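Local coordinates for protein UDP-galactopyranose mutase (Deinococcus radiodurans, PDB 3HDQ) that probably interconverts UDP-galactopyranose and UDP-galactofuranose, a ring contraction carried out on a bound FAD cofactor, at residues Pro333-Tyr346 against Phe361-Met373. Residues are numbered along the deposited sequence; the frame is centred on the assembly and turned at random.
Sequences PYYPVPRPENAELY and FVGRLATYRYYNM. With FAD (flavin-adenine dinucleotide), chain L.
At the FAD site of the mutase, the loop 361-373 lies against the end of strand 320-336, and R364 joins strand, loop and cofactor. Its NH1 donates to Y334 O at 2.5 Å, the oxygen lying in the guanidinium plane, while NH2 bonds Y371 O at 3.1 Å; FAD C1' lies over one face of the guanidinium, 3.4 Å from NH2. A bend at chi3 (-82°) turns the edge of the guanidinium to both carbonyls. The backbone N of R364 donates to FAD O2P. A leucine in its place would probably cost Y334 O and Y371 O their guanidinium donors and weaken the tie between loop and strand. Beside it, the edge of the Y335 ring is turned to the face of Y370 in an offset edge-to-face pair, planes at 89°, and both hydroxyls bond the diphosphate of the bound UDP-galactose. Farther from the flavin, P336 CB sits over the centre of the Y368 ring, 3.5 Å from its centroid, a CH-pi contact. Y368 OH accepts from V337 N at 3.2 Å and also bonds P273 O. Y368 CB in turn packs over one face of Y346 on helix 340-355, whose hydroxyl is bridged by water to A366 O. Together, strand end and loop line part of the cleft where FAD and UDP-galactose meet, as expected of a UDP-galactopyranose mutase.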
loop_
_atom_site.group_PDB
_atom_site.type_symbol
_atom_site.label_atom_id
_atom_site.label_comp_id
_atom_site.label_asym_id
_atom_site.label_seq_id
_atom_site.Cartn_x
_atom_site.Cartn_y
_atom_site.Cartn_z
ATOM N N PRO A 333 -10.738 -5.745 -18.725
ATOM C CA PRO A 333 -12.195 -5.885 -18.743
ATOM C C PRO A 333 -12.787 -5.400 -17.425
ATOM O O PRO A 333 -12.319 -5.842 -16.377
ATOM C CB PRO A 333 -12.401 -7.401 -18.888
ATOM C CG PRO A 333 -11.172 -8.019 -18.269
ATOM C CD PRO A 333 -10.043 -7.009 -18.409
ATOM N N TYR A 334 -13.787 -4.519 -17.480
ATOM C CA TYR A 334 -14.458 -4.022 -16.273
ATOM C C TYR A 334 -15.959 -4.327 -16.248
ATOM O O TYR A 334 -16.546 -4.449 -15.176
ATOM C CB TYR A 334 -14.267 -2.510 -16.107
ATOM C CG TYR A 334 -12.831 -2.054 -15.952
ATOM C CD1 TYR A 334 -12.315 -1.059 -16.765
ATOM C CD2 TYR A 334 -11.995 -2.615 -14.994
ATOM C CE1 TYR A 334 -11.020 -0.634 -16.640
ATOM C CE2 TYR A 334 -10.685 -2.191 -14.858
ATOM C CZ TYR A 334 -10.203 -1.199 -15.687
ATOM O OH TYR A 334 -8.895 -0.757 -15.567
ATOM N N TYR A 335 -16.573 -4.443 -17.424
ATOM C CA TYR A 335 -18.013 -4.676 -17.526
ATOM C C TYR A 335 -18.326 -5.820 -18.485
ATOM O O TYR A 335 -17.861 -5.814 -19.623
ATOM C CB TYR A 335 -18.716 -3.453 -18.117
ATOM C CG TYR A 335 -18.605 -2.140 -17.361
ATOM C CD1 TYR A 335 -17.499 -1.317 -17.518
ATOM C CD2 TYR A 335 -19.637 -1.704 -16.534
ATOM C CE1 TYR A 335 -17.409 -0.119 -16.851
ATOM C CE2 TYR A 335 -19.553 -0.504 -15.863
ATOM C CZ TYR A 335 -18.441 0.286 -16.026
ATOM O OH TYR A 335 -18.350 1.479 -15.359
ATOM N N PRO A 336 -19.151 -6.782 -18.051
ATOM C CA PRO A 336 -19.764 -7.645 -19.060
ATOM C C PRO A 336 -20.713 -6.782 -19.890
ATOM O O PRO A 336 -21.109 -5.706 -19.427
ATOM C CB PRO A 336 -20.588 -8.642 -18.230
ATOM C CG PRO A 336 -20.226 -8.393 -16.797
ATOM C CD PRO A 336 -19.714 -6.999 -16.711
ATOM N N VAL A 337 -21.079 -7.246 -21.081
ATOM C CA VAL A 337 -21.953 -6.493 -21.976
ATOM C C VAL A 337 -23.286 -7.231 -22.192
ATOM O O VAL A 337 -23.458 -7.934 -23.185
ATOM C CB VAL A 337 -21.254 -6.249 -23.331
ATOM C CG1 VAL A 337 -22.111 -5.381 -24.246
ATOM C CG2 VAL A 337 -19.880 -5.617 -23.109
ATOM N N PRO A 338 -24.238 -7.064 -21.259
ATOM C CA PRO A 338 -25.475 -7.849 -21.315
ATOM C C PRO A 338 -26.308 -7.565 -22.580
ATOM O O PRO A 338 -26.840 -6.471 -22.751
ATOM C CB PRO A 338 -26.223 -7.415 -20.040
ATOM C CG PRO A 338 -25.169 -6.793 -19.171
ATOM C CD PRO A 338 -24.248 -6.127 -20.124
ATOM N N ARG A 339 -26.380 -8.557 -23.463
ATOM C CA ARG A 339 -27.225 -8.541 -24.654
ATOM C C ARG A 339 -27.236 -9.972 -25.175
ATOM O O ARG A 339 -26.316 -10.740 -24.886
ATOM C CB ARG A 339 -26.683 -7.582 -25.716
ATOM C CG ARG A 339 -25.279 -7.879 -26.160
ATOM C CD ARG A 339 -24.695 -6.719 -26.943
ATOM N NE ARG A 339 -25.473 -6.373 -28.133
ATOM C CZ ARG A 339 -24.981 -6.403 -29.367
ATOM N NH1 ARG A 339 -23.725 -6.772 -29.559
ATOM N NH2 ARG A 339 -25.733 -6.067 -30.408
ATOM N N PRO A 340 -28.275 -10.342 -25.941
ATOM C CA PRO A 340 -28.469 -11.735 -26.388
ATOM C C PRO A 340 -27.246 -12.378 -27.074
ATOM O O PRO A 340 -26.954 -13.533 -26.766
ATOM C CB PRO A 340 -29.654 -11.628 -27.354
ATOM C CG PRO A 340 -30.408 -10.405 -26.882
ATOM C CD PRO A 340 -29.337 -9.448 -26.439
ATOM N N GLU A 341 -26.545 -11.666 -27.960
ATOM C CA GLU A 341 -25.378 -12.257 -28.621
ATOM C C GLU A 341 -24.261 -12.603 -27.645
ATOM O O GLU A 341 -23.492 -13.534 -27.897
ATOM C CB GLU A 341 -24.828 -11.425 -29.808
ATOM C CG GLU A 341 -25.046 -9.938 -29.767
ATOM C CD GLU A 341 -26.488 -9.565 -30.056
ATOM O OE1 GLU A 341 -27.223 -9.256 -29.094
ATOM O OE2 GLU A 341 -26.897 -9.604 -31.239
ATOM N N ASN A 342 -24.171 -11.869 -26.534
ATOM C CA ASN A 342 -23.135 -12.141 -25.543
ATOM C C ASN A 342 -23.542 -13.200 -24.504
ATOM O O ASN A 342 -22.718 -14.007 -24.093
ATOM C CB ASN A 342 -22.646 -10.849 -24.876
ATOM C CG ASN A 342 -21.959 -9.918 -25.852
ATOM O OD1 ASN A 342 -21.508 -10.342 -26.921
ATOM N ND2 ASN A 342 -21.876 -8.634 -25.491
ATOM N N ALA A 343 -24.806 -13.199 -24.086
ATOM C CA ALA A 343 -25.304 -14.220 -23.165
ATOM C C ALA A 343 -25.201 -15.593 -23.822
ATOM O O ALA A 343 -25.014 -16.613 -23.159
ATOM C CB ALA A 343 -26.751 -13.930 -22.772
ATOM N N GLU A 344 -25.350 -15.580 -25.142
ATOM C CA GLU A 344 -25.205 -16.741 -25.995
ATOM C C GLU A 344 -23.806 -17.306 -25.833
ATOM O O GLU A 344 -23.626 -18.457 -25.449
ATOM C CB GLU A 344 -25.421 -16.291 -27.448
ATOM C CG GLU A 344 -25.166 -17.330 -28.525
ATOM C CD GLU A 344 -26.343 -18.269 -28.720
ATOM O OE1 GLU A 344 -27.101 -18.480 -27.748
ATOM O OE2 GLU A 344 -26.506 -18.796 -29.843
ATOM N N LEU A 345 -22.818 -16.477 -26.139
ATOM C CA LEU A 345 -21.420 -16.854 -26.018
ATOM C C LEU A 345 -21.053 -17.289 -24.590
ATOM O O LEU A 345 -20.363 -18.297 -24.404
ATOM C CB LEU A 345 -20.541 -15.688 -26.442
ATOM C CG LEU A 345 -19.338 -15.991 -27.315
ATOM C CD1 LEU A 345 -18.231 -15.028 -26.984
ATOM C CD2 LEU A 345 -18.881 -17.431 -27.138
ATOM N N TYR A 346 -21.515 -16.544 -23.584
ATOM C CA TYR A 346 -21.198 -16.901 -22.204
ATOM C C TYR A 346 -21.718 -18.283 -21.829
ATOM O O TYR A 346 -21.036 -19.043 -21.149
ATOM C CB TYR A 346 -21.715 -15.879 -21.180
ATOM C CG TYR A 346 -21.544 -16.397 -19.769
ATOM C CD1 TYR A 346 -20.274 -16.577 -19.222
ATOM C CD2 TYR A 346 -22.638 -16.759 -19.005
ATOM C CE1 TYR A 346 -20.106 -17.076 -17.935
ATOM C CE2 TYR A 346 -22.480 -17.259 -17.712
ATOM C CZ TYR A 346 -21.213 -17.412 -17.185
ATOM O OH TYR A 346 -21.059 -17.900 -15.911
ATOM N N PHE A 361 -15.688 -20.843 -10.401
ATOM C CA PHE A 361 -15.684 -19.510 -10.971
ATOM C C PHE A 361 -16.580 -18.593 -10.142
ATOM O O PHE A 361 -17.708 -18.956 -9.807
ATOM C CB PHE A 361 -16.148 -19.572 -12.437
ATOM C CG PHE A 361 -15.227 -20.363 -13.330
ATOM C CD1 PHE A 361 -15.135 -21.742 -13.206
ATOM C CD2 PHE A 361 -14.443 -19.725 -14.280
ATOM C CE1 PHE A 361 -14.286 -22.463 -14.000
ATOM C CE2 PHE A 361 -13.587 -20.447 -15.087
ATOM C CZ PHE A 361 -13.513 -21.824 -14.949
ATOM N N VAL A 362 -16.060 -17.415 -9.796
ATOM C CA VAL A 362 -16.770 -16.479 -8.923
ATOM C C VAL A 362 -16.425 -15.055 -9.294
ATOM O O VAL A 362 -15.277 -14.771 -9.625
ATOM C CB VAL A 362 -16.369 -16.644 -7.435
ATOM C CG1 VAL A 362 -17.349 -15.891 -6.540
ATOM C CG2 VAL A 362 -16.293 -18.110 -7.045
ATOM N N GLY A 363 -17.415 -14.163 -9.234
ATOM C CA GLY A 363 -17.168 -12.738 -9.366
ATOM C C GLY A 363 -17.693 -12.135 -10.652
ATOM O O GLY A 363 -18.157 -12.854 -11.542
ATOM N N ARG A 364 -17.609 -10.809 -10.756
ATOM C CA ARG A 364 -18.152 -10.108 -11.914
ATOM C C ARG A 364 -17.623 -10.654 -13.247
ATOM O O ARG A 364 -18.405 -10.918 -14.162
ATOM C CB ARG A 364 -17.915 -8.591 -11.828
ATOM C CG ARG A 364 -18.301 -7.864 -13.102
ATOM C CD ARG A 364 -17.889 -6.377 -13.142
ATOM N NE ARG A 364 -18.835 -5.529 -12.433
ATOM C CZ ARG A 364 -19.107 -4.265 -12.746
ATOM N NH1 ARG A 364 -18.509 -3.674 -13.764
ATOM N NH2 ARG A 364 -19.977 -3.585 -12.018
ATOM N N LEU A 365 -16.307 -10.817 -13.359
ATOM C CA LEU A 365 -15.677 -11.200 -14.631
ATOM C C LEU A 365 -15.825 -12.683 -14.953
ATOM O O LEU A 365 -16.076 -13.063 -16.097
ATOM C CB LEU A 365 -14.191 -10.861 -14.614
ATOM C CG LEU A 365 -13.914 -9.387 -14.328
ATOM C CD1 LEU A 365 -12.421 -9.126 -14.363
ATOM C CD2 LEU A 365 -14.661 -8.545 -15.353
ATOM N N ALA A 366 -15.656 -13.505 -13.929
ATOM C CA ALA A 366 -15.622 -14.942 -14.077
ATOM C C ALA A 366 -17.001 -15.555 -14.348
ATOM O O ALA A 366 -17.107 -16.616 -14.981
ATOM C CB ALA A 366 -14.983 -15.558 -12.828
ATOM N N THR A 367 -18.055 -14.895 -13.867
ATOM C CA THR A 367 -19.410 -15.385 -14.095
ATOM C C THR A 367 -20.200 -14.436 -14.985
ATOM O O THR A 367 -21.406 -14.600 -15.161
ATOM C CB THR A 367 -20.186 -15.663 -12.778
ATOM O OG1 THR A 367 -20.455 -14.433 -12.076
ATOM C CG2 THR A 367 -19.395 -16.592 -11.888
ATOM N N TYR A 368 -19.512 -13.447 -15.546
ATOM C CA TYR A 368 -20.113 -12.541 -16.529
ATOM C C TYR A 368 -21.412 -11.918 -16.006
ATOM O O TYR A 368 -22.448 -11.933 -16.676
ATOM C CB TYR A 368 -20.351 -13.275 -17.855
ATOM C CG TYR A 368 -20.327 -12.381 -19.084
ATOM C CD1 TYR A 368 -19.164 -11.725 -19.460
ATOM C CD2 TYR A 368 -21.458 -12.217 -19.874
ATOM C CE1 TYR A 368 -19.122 -10.922 -20.570
ATOM C CE2 TYR A 368 -21.430 -11.408 -21.000
ATOM C CZ TYR A 368 -20.255 -10.763 -21.341
ATOM O OH TYR A 368 -20.204 -9.952 -22.451
ATOM N N ARG A 369 -21.343 -11.374 -14.799
ATOM C CA ARG A 369 -22.498 -10.762 -14.169
ATOM C C ARG A 369 -22.215 -9.303 -13.815
ATOM O O ARG A 369 -21.167 -8.992 -13.256
ATOM C CB ARG A 369 -22.913 -11.577 -12.943
ATOM C CG ARG A 369 -23.492 -12.937 -13.332
ATOM C CD ARG A 369 -23.945 -13.723 -12.129
ATOM N NE ARG A 369 -24.201 -15.127 -12.435
ATOM C CZ ARG A 369 -24.515 -16.033 -11.514
ATOM N NH1 ARG A 369 -24.605 -15.674 -10.240
ATOM N NH2 ARG A 369 -24.729 -17.295 -11.858
ATOM N N TYR A 370 -23.138 -8.413 -14.176
ATOM C CA TYR A 370 -22.983 -6.974 -13.918
ATOM C C TYR A 370 -23.269 -6.689 -12.433
ATOM O O TYR A 370 -24.290 -6.093 -12.091
ATOM C CB TYR A 370 -23.919 -6.166 -14.846
ATOM C CG TYR A 370 -23.666 -4.660 -14.977
ATOM C CD1 TYR A 370 -22.884 -3.967 -14.056
ATOM C CD2 TYR A 370 -24.255 -3.927 -16.004
ATOM C CE1 TYR A 370 -22.674 -2.590 -14.169
ATOM C CE2 TYR A 370 -24.054 -2.547 -16.126
ATOM C CZ TYR A 370 -23.262 -1.886 -15.204
ATOM O OH TYR A 370 -23.050 -0.526 -15.314
ATOM N N TYR A 371 -22.351 -7.116 -11.563
ATOM C CA TYR A 371 -22.563 -7.088 -10.112
ATOM C C TYR A 371 -21.913 -5.893 -9.415
ATOM O O TYR A 371 -20.799 -5.484 -9.764
ATOM C CB TYR A 371 -22.016 -8.368 -9.467
ATOM C CG TYR A 371 -22.984 -9.533 -9.415
ATOM C CD1 TYR A 371 -24.302 -9.377 -9.799
ATOM C CD2 TYR A 371 -22.580 -10.785 -8.950
ATOM C CE1 TYR A 371 -25.189 -10.430 -9.743
ATOM C CE2 TYR A 371 -23.467 -11.849 -8.886
ATOM C CZ TYR A 371 -24.777 -11.658 -9.285
ATOM O OH TYR A 371 -25.692 -12.690 -9.238
ATOM N N ASN A 372 -22.603 -5.350 -8.418
ATOM C CA ASN A 372 -22.000 -4.347 -7.540
ATOM C C ASN A 372 -21.145 -5.053 -6.487
ATOM O O ASN A 372 -21.173 -6.280 -6.380
ATOM C CB ASN A 372 -23.073 -3.477 -6.862
ATOM C CG ASN A 372 -23.982 -2.782 -7.861
ATOM O OD1 ASN A 372 -23.520 -2.247 -8.871
ATOM N ND2 ASN A 372 -25.285 -2.788 -7.586
ATOM N N MET A 373 -20.406 -4.287 -5.692
ATOM C CA MET A 373 -19.530 -4.888 -4.696
ATOM C C MET A 373 -20.287 -5.817 -3.743
ATOM O O MET A 373 -19.879 -6.962 -3.520
ATOM C CB MET A 373 -18.753 -3.815 -3.918
ATOM C CG MET A 373 -17.744 -3.049 -4.752
ATOM S SD MET A 373 -16.873 -1.763 -3.809
ATOM C CE MET A 373 -18.123 -0.469 -3.750
HETATM P PA FAD L . -12.232 -7.657 -9.746
HETATM O O1A FAD L . -12.112 -6.501 -8.941
HETATM O O2A FAD L . -12.198 -7.285 -11.100
HETATM O O5B FAD L . -11.018 -8.552 -9.402
HETATM C C5B FAD L . -10.618 -9.651 -10.131
HETATM C C4B FAD L . -9.128 -9.711 -10.051
HETATM O O4B FAD L . -8.659 -10.805 -10.754
HETATM C C3B FAD L . -8.544 -8.497 -10.730
HETATM O O3B FAD L . -7.838 -7.679 -9.859
HETATM C C2B FAD L . -7.628 -9.058 -11.766
HETATM O O2B FAD L . -6.448 -8.351 -11.769
HETATM C C1B FAD L . -7.449 -10.481 -11.325
HETATM N N9A FAD L . -7.068 -11.343 -12.439
HETATM C C8A FAD L . -7.690 -11.527 -13.609
HETATM N N7A FAD L . -7.017 -12.377 -14.343
HETATM C C5A FAD L . -5.947 -12.757 -13.664
HETATM C C6A FAD L . -4.902 -13.612 -13.933
HETATM N N6A FAD L . -4.920 -14.365 -14.979
HETATM N N1A FAD L . -3.925 -13.805 -13.024
HETATM C C2A FAD L . -3.960 -13.143 -11.849
HETATM N N3A FAD L . -4.983 -12.305 -11.586
HETATM C C4A FAD L . -5.955 -12.100 -12.472
HETATM N N1 FAD L . -19.619 -1.394 -7.261
HETATM C C2 FAD L . -20.359 -0.866 -6.280
HETATM O O2 FAD L . -20.927 -1.557 -5.489
HETATM N N3 FAD L . -20.441 0.465 -6.197
HETATM C C4 FAD L . -19.788 1.254 -7.084
HETATM O O4 FAD L . -19.853 2.435 -7.022
HETATM C C4X FAD L . -19.062 0.698 -8.071
HETATM N N5 FAD L . -18.431 1.494 -8.958
HETATM C C5X FAD L . -17.701 0.938 -9.944
HETATM C C6 FAD L . -17.050 1.757 -10.835
HETATM C C7 FAD L . -16.304 1.206 -11.838
HETATM C C7M FAD L . -15.607 2.071 -12.805
HETATM C C8 FAD L . -16.193 -0.150 -11.945
HETATM C C8M FAD L . -15.380 -0.697 -13.057
HETATM C C9 FAD L . -16.841 -0.971 -11.045
HETATM C C9A FAD L . -17.606 -0.434 -10.040
HETATM N N10 FAD L . -18.247 -1.228 -9.134
HETATM C C10 FAD L . -18.976 -0.644 -8.161
HETATM C "C1'" FAD L . -18.270 -2.706 -9.267
HETATM C "C2'" FAD L . -17.122 -3.393 -8.564
HETATM O "O2'" FAD L . -15.969 -2.943 -9.180
HETATM C "C3'" FAD L . -17.163 -4.913 -8.686
HETATM O "O3'" FAD L . -18.226 -5.507 -8.085
HETATM C "C4'" FAD L . -16.090 -5.529 -7.866
HETATM O "O4'" FAD L . -15.073 -4.575 -7.838
HETATM C "C5'" FAD L . -15.693 -6.821 -8.518
HETATM O "O5'" FAD L . -15.044 -7.722 -7.700
HETATM P P FAD L . -14.367 -8.958 -8.345
HETATM O O1P FAD L . -13.566 -9.604 -7.381
HETATM O O2P FAD L . -15.403 -9.829 -8.754
HETATM O O3P FAD L . -13.551 -8.476 -9.585
HETATM O O HOH W 1 -18.603 -18.919 -15.148
#